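Local coordinates for protein glycosyltransferase (Streptomyces halstedii, PDB 3WAD) that is a glycosyltransferase of the GT-B fold, built from two Rossmann-like domains that each carry a parallel beta-sheet, at residues P19-L24 / H29-A34; P220-R225 / V406-R411. All blocks are in the same frame, centred on the assembly; numbering follows the deposited sequence.

Contact 1 (P19-L24 / H29-A34); sequences PLAWAL and HEVHIA
Ala-21 and Leu-24, one helical turn apart on helix 18-27, rest on Val-31 and Ile-33, alternate residues of strand 30-35. The apolar part is made by methyl and methylene groups. CB of Ala-21 lies 3.8 Å from CD1 of Ile-33 and a little farther, 4.1 Å, from CG1 of Val-31. That CG1 stands anti to the backbone N (chi1 -180°), while the other methyl of Val-31, CG2, meets CB of Leu-24 at 3.8 Å and also lies 3.9 Å from O of Ala-21. Met-5 of strand 2-6 touches Ala-21, Val-31 and Ile-33, extending the same apolar layer. The polar part lies where the chain turns back. N of His-29 donates to O of Leu-24 over 3.0 Å. The edge of the imidazole meets that oxygen too, with CD2 of His-29 3.2 Å from O of Leu-24, and on the far side of the ring ND1 is hydrogen-bonded to Met-1 N. Residues 19-24 and strand 30-34 run nearly antiparallel (154°), as the return half of a Rossmann-like beta-alpha-beta crossover: small and branched apolar groups seat the helix on the sheet, and one backbone bond fastens the turn.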
loop_
_atom_site.group_PDB
_atom_site.type_symbol
_atom_site.label_atom_id
_atom_site.label_comp_id
_atom_site.label_asym_id
_atom_site.label_seq_id
_atom_site.Cartn_x
_atom_site.Cartn_y
_atom_site.Cartn_z
ATOM N N PRO B 19 0.837 2.835 6.568
ATOM C CA PRO B 19 2.033 1.980 6.665
ATOM C C PRO B 19 1.738 0.787 7.619
ATOM O O PRO B 19 1.984 -0.348 7.255
ATOM C CB PRO B 19 3.098 2.954 7.197
ATOM C CG PRO B 19 2.611 4.352 6.564
ATOM C CD PRO B 19 1.154 4.252 6.896
ATOM N N LEU B 20 1.035 1.025 8.721
ATOM C CA LEU B 20 0.660 -0.117 9.630
ATOM C C LEU B 20 -0.334 -1.123 8.964
ATOM O O LEU B 20 -0.118 -2.336 9.010
ATOM C CB LEU B 20 0.078 0.406 10.952
ATOM C CG LEU B 20 -0.269 -0.755 11.906
ATOM C CD1 LEU B 20 0.974 -1.562 12.245
ATOM C CD2 LEU B 20 -0.992 -0.377 13.118
ATOM N N ALA B 21 -1.403 -0.642 8.351
ATOM C CA ALA B 21 -2.173 -1.485 7.441
ATOM C C ALA B 21 -1.366 -2.308 6.483
ATOM O O ALA B 21 -1.577 -3.553 6.379
ATOM C CB ALA B 21 -3.258 -0.709 6.708
ATOM N N TRP B 22 -0.493 -1.666 5.727
ATOM C CA TRP B 22 0.305 -2.427 4.799
ATOM C C TRP B 22 1.323 -3.426 5.419
ATOM O O TRP B 22 1.530 -4.499 4.825
ATOM C CB TRP B 22 1.048 -1.511 3.840
ATOM C CG TRP B 22 0.261 -1.316 2.541
ATOM C CD1 TRP B 22 -0.426 -0.176 2.139
ATOM C CD2 TRP B 22 0.054 -2.290 1.498
ATOM N NE1 TRP B 22 -1.014 -0.389 0.902
ATOM C CE2 TRP B 22 -0.780 -1.677 0.505
ATOM C CE3 TRP B 22 0.484 -3.621 1.303
ATOM C CZ2 TRP B 22 -1.139 -2.324 -0.696
ATOM C CZ3 TRP B 22 0.111 -4.283 0.103
ATOM C CH2 TRP B 22 -0.687 -3.614 -0.891
ATOM N N ALA B 23 1.951 -3.063 6.546
ATOM C CA ALA B 23 2.820 -4.010 7.334
ATOM C C ALA B 23 2.003 -5.244 7.728
ATOM O O ALA B 23 2.439 -6.363 7.470
ATOM C CB ALA B 23 3.446 -3.347 8.570
ATOM N N LEU B 24 0.812 -5.049 8.250
ATOM C CA LEU B 24 -0.086 -6.158 8.546
ATOM C C LEU B 24 -0.466 -6.977 7.290
ATOM O O LEU B 24 -0.528 -8.250 7.319
ATOM C CB LEU B 24 -1.332 -5.645 9.218
ATOM C CG LEU B 24 -1.167 -5.163 10.685
ATOM C CD1 LEU B 24 -2.418 -4.317 11.033
ATOM C CD2 LEU B 24 -1.063 -6.410 11.722
ATOM N N HIS B 29 -1.880 -10.955 7.020
ATOM C CA HIS B 29 -3.153 -10.794 7.612
ATOM C C HIS B 29 -4.084 -10.147 6.632
ATOM O O HIS B 29 -3.611 -9.494 5.700
ATOM C CB HIS B 29 -2.926 -9.971 8.854
ATOM C CG HIS B 29 -1.836 -10.545 9.714
ATOM N ND1 HIS B 29 -2.004 -11.718 10.428
ATOM C CD2 HIS B 29 -0.553 -10.146 9.930
ATOM C CE1 HIS B 29 -0.879 -12.005 11.060
ATOM N NE2 HIS B 29 0.012 -11.059 10.792
ATOM N N GLU B 30 -5.394 -10.270 6.872
ATOM C CA GLU B 30 -6.445 -9.699 6.041
ATOM C C GLU B 30 -6.889 -8.403 6.734
ATOM O O GLU B 30 -7.367 -8.447 7.883
ATOM C CB GLU B 30 -7.696 -10.563 6.015
ATOM C CG GLU B 30 -7.504 -11.962 5.535
ATOM C CD GLU B 30 -7.549 -12.049 4.032
ATOM O OE1 GLU B 30 -6.625 -12.669 3.450
ATOM O OE2 GLU B 30 -8.493 -11.482 3.426
ATOM N N VAL B 31 -6.740 -7.275 6.048
ATOM C CA VAL B 31 -6.985 -5.959 6.685
ATOM C C VAL B 31 -8.125 -5.274 5.948
ATOM O O VAL B 31 -8.106 -5.175 4.730
ATOM C CB VAL B 31 -5.736 -5.136 6.551
ATOM C CG1 VAL B 31 -5.908 -3.741 7.195
ATOM C CG2 VAL B 31 -4.544 -5.882 7.213
ATOM N N HIS B 32 -9.146 -4.896 6.682
ATOM C CA HIS B 32 -10.198 -4.047 6.181
ATOM C C HIS B 32 -10.054 -2.620 6.765
ATOM O O HIS B 32 -9.899 -2.456 8.014
ATOM C CB HIS B 32 -11.595 -4.613 6.554
ATOM C CG HIS B 32 -11.995 -5.833 5.770
ATOM N ND1 HIS B 32 -13.110 -6.579 6.085
ATOM C CD2 HIS B 32 -11.445 -6.427 4.688
ATOM C CE1 HIS B 32 -13.241 -7.562 5.213
ATOM N NE2 HIS B 32 -12.225 -7.515 4.379
ATOM N N ILE B 33 -10.176 -1.598 5.906
ATOM C CA ILE B 33 -10.202 -0.201 6.405
ATOM C C ILE B 33 -11.632 0.307 6.324
ATOM O O ILE B 33 -12.184 0.515 5.192
ATOM C CB ILE B 33 -9.228 0.821 5.614
ATOM C CG1 ILE B 33 -7.862 0.170 5.317
ATOM C CG2 ILE B 33 -9.176 2.244 6.318
ATOM C CD1 ILE B 33 -7.002 -0.189 6.615
ATOM N N ALA B 34 -12.239 0.513 7.480
ATOM C CA ALA B 34 -13.629 0.933 7.464
ATOM C C ALA B 34 -13.614 2.406 7.725
ATOM O O ALA B 34 -12.967 2.845 8.683
ATOM C CB ALA B 34 -14.433 0.177 8.602
#

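Contact 2 (P220-R225 / V406-R411); sequences PALSMR and VGELVR
Leu-222 reaches from strand 221-222 to helix 402-415, where its two methyls meet two consecutive residues. CG anti to the carbonyl carbon (chi1 -66°) aims the forked end at the helix: CD2 goes to Glu-408 and CD1 to Leu-409. Glu-408 meets the leucine with its carbon atoms, CB, CG and the carboxylate carbon CD. CB lies 4.0 Å from CD2 of Leu-222, CG of Glu-408 is 4.1 Å from CD2 of Leu-222, and the bend at chi2 (-82°) keeps CD of Glu-408 at 4.1 Å from that methyl too. Its carboxylate is directed along its own helix, where OE1 has a long, weak ion pair with Arg-415. Leu-409 is the buried partner; its CD2 comes to 4.3 Å from CD1 of Leu-222, a loose apolar touch. No hydrogen bond crosses between the segments. Behind Leu-222 the backbone bonds to Thr-205 and Ala-207, placing it on the edge strand of the N-terminal-domain sheet. A C-terminal helix that returns across the chain to pack on the N-terminal Rossmann-like domain is a hallmark of GT-B glycosyltransferases, and this contact belongs to that crossing.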
loop_
_atom_site.group_PDB
_atom_site.type_symbol
_atom_site.label_atom_id
_atom_site.label_comp_id
_atom_site.label_asym_id
_atom_site.label_seq_id
_atom_site.Cartn_x
_atom_site.Cartn_y
_atom_site.Cartn_z
ATOM N N PRO B 220 0.410 1.652 29.696
ATOM C CA PRO B 220 1.529 1.459 28.798
ATOM C C PRO B 220 1.038 1.706 27.341
ATOM O O PRO B 220 -0.184 1.715 27.066
ATOM C CB PRO B 220 1.943 0.003 29.072
ATOM C CG PRO B 220 0.973 -0.527 30.131
ATOM C CD PRO B 220 -0.211 0.379 30.093
ATOM N N ALA B 221 1.978 1.985 26.449
ATOM C CA ALA B 221 1.706 2.353 25.048
ATOM C C ALA B 221 2.741 1.594 24.302
ATOM O O ALA B 221 3.899 1.595 24.721
ATOM C CB ALA B 221 1.968 3.852 24.795
ATOM N N LEU B 222 2.377 0.994 23.184
ATOM C CA LEU B 222 3.381 0.396 22.317
ATOM C C LEU B 222 3.950 1.597 21.578
ATOM O O LEU B 222 3.209 2.525 21.229
ATOM C CB LEU B 222 2.689 -0.529 21.325
ATOM C CG LEU B 222 2.016 -1.776 21.914
ATOM C CD1 LEU B 222 1.102 -2.355 20.853
ATOM C CD2 LEU B 222 3.151 -2.740 22.199
ATOM N N SER B 223 5.258 1.593 21.375
ATOM C CA SER B 223 5.880 2.551 20.523
ATOM C C SER B 223 6.335 1.878 19.252
ATOM O O SER B 223 6.283 0.622 19.121
ATOM C CB SER B 223 7.023 3.254 21.249
ATOM O OG SER B 223 8.077 2.338 21.532
ATOM N N MET B 224 6.737 2.712 18.311
ATOM C CA MET B 224 6.896 2.298 16.931
ATOM C C MET B 224 7.752 3.336 16.198
ATOM O O MET B 224 7.774 4.494 16.558
ATOM C CB MET B 224 5.529 2.074 16.299
ATOM C CG MET B 224 5.469 2.274 14.832
ATOM S SD MET B 224 3.814 2.071 14.266
ATOM C CE MET B 224 3.030 3.535 14.964
ATOM N N ARG B 225 8.577 2.856 15.285
ATOM C CA ARG B 225 9.301 3.699 14.353
ATOM C C ARG B 225 8.274 4.119 13.261
ATOM O O ARG B 225 8.241 3.577 12.150
ATOM C CB ARG B 225 10.445 2.905 13.746
ATOM C CG ARG B 225 11.413 3.750 12.894
ATOM C CD ARG B 225 12.588 2.969 12.443
ATOM N NE ARG B 225 12.152 1.869 11.544
ATOM C CZ ARG B 225 12.822 0.745 11.315
ATOM N NH1 ARG B 225 13.974 0.514 11.948
ATOM N NH2 ARG B 225 12.328 -0.170 10.479
ATOM N N VAL B 406 3.887 -5.393 14.148
ATOM C CA VAL B 406 2.902 -6.388 13.766
ATOM C C VAL B 406 3.043 -7.560 14.768
ATOM O O VAL B 406 2.077 -8.081 15.224
ATOM C CB VAL B 406 3.168 -6.886 12.293
ATOM C CG1 VAL B 406 2.348 -8.187 12.010
ATOM C CG2 VAL B 406 2.857 -5.779 11.286
ATOM N N GLY B 407 4.273 -7.901 15.159
ATOM C CA GLY B 407 4.479 -9.029 16.073
ATOM C C GLY B 407 3.849 -8.745 17.414
ATOM O O GLY B 407 3.251 -9.608 17.969
ATOM N N GLU B 408 3.931 -7.499 17.901
ATOM C CA GLU B 408 3.201 -7.140 19.117
ATOM C C GLU B 408 1.722 -7.160 18.948
ATOM O O GLU B 408 0.980 -7.469 19.881
ATOM C CB GLU B 408 3.581 -5.733 19.607
ATOM C CG GLU B 408 4.986 -5.590 19.896
ATOM C CD GLU B 408 5.358 -6.108 21.278
ATOM O OE1 GLU B 408 4.532 -6.771 21.988
ATOM O OE2 GLU B 408 6.546 -5.888 21.625
ATOM N N LEU B 409 1.242 -6.757 17.762
ATOM C CA LEU B 409 -0.177 -6.691 17.581
ATOM C C LEU B 409 -0.760 -8.130 17.567
ATOM O O LEU B 409 -1.902 -8.345 17.933
ATOM C CB LEU B 409 -0.509 -5.955 16.243
ATOM C CG LEU B 409 -0.257 -4.422 16.304
ATOM C CD1 LEU B 409 -0.497 -3.777 14.947
ATOM C CD2 LEU B 409 -1.085 -3.761 17.366
ATOM N N VAL B 410 0.014 -9.066 17.026
ATOM C CA VAL B 410 -0.392 -10.490 17.025
ATOM C C VAL B 410 -0.398 -10.946 18.487
ATOM O O VAL B 410 -1.306 -11.668 18.856
ATOM C CB VAL B 410 0.534 -11.350 16.127
ATOM C CG1 VAL B 410 0.415 -12.879 16.405
ATOM C CG2 VAL B 410 0.245 -11.082 14.623
ATOM N N ARG B 411 0.572 -10.507 19.314
ATOM C CA ARG B 411 0.541 -10.898 20.758
ATOM C C ARG B 411 -0.645 -10.288 21.444
ATOM O O ARG B 411 -1.175 -10.887 22.348
ATOM C CB ARG B 411 1.845 -10.580 21.486
ATOM C CG ARG B 411 3.013 -11.514 20.992
ATOM C CD ARG B 411 4.316 -11.335 21.735
ATOM N NE ARG B 411 5.445 -11.194 20.793
ATOM C CZ ARG B 411 6.004 -10.030 20.431
ATOM N NH1 ARG B 411 5.552 -8.878 20.927
ATOM N NH2 ARG B 411 7.023 -10.005 19.574
#

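In the fold
Contact 1 is core and local, four of its five touching residues being buried and its segments separated by four residues, mostly the end of the helix. Contact 2 is only partly buried and joins segments 181 residues apart. Both reach the N-terminal-domain sheet, contact 1 on the strand next to one edge, contact 2 on the edge strand at the other end. Their chemistry follows: a backbone hydrogen bond supplements close aliphatic packing in contact 1, while contact 2 relies on aliphatic touches beside a charged group. The two helices join them, with Ala-23 CB 3.7 Å from Val-406 CG2 and Leu-20 CD1 3.8 Å from Leu-409 CD1, so helix 18-27 lies against both strand 30-35 and the returning helix 402-415.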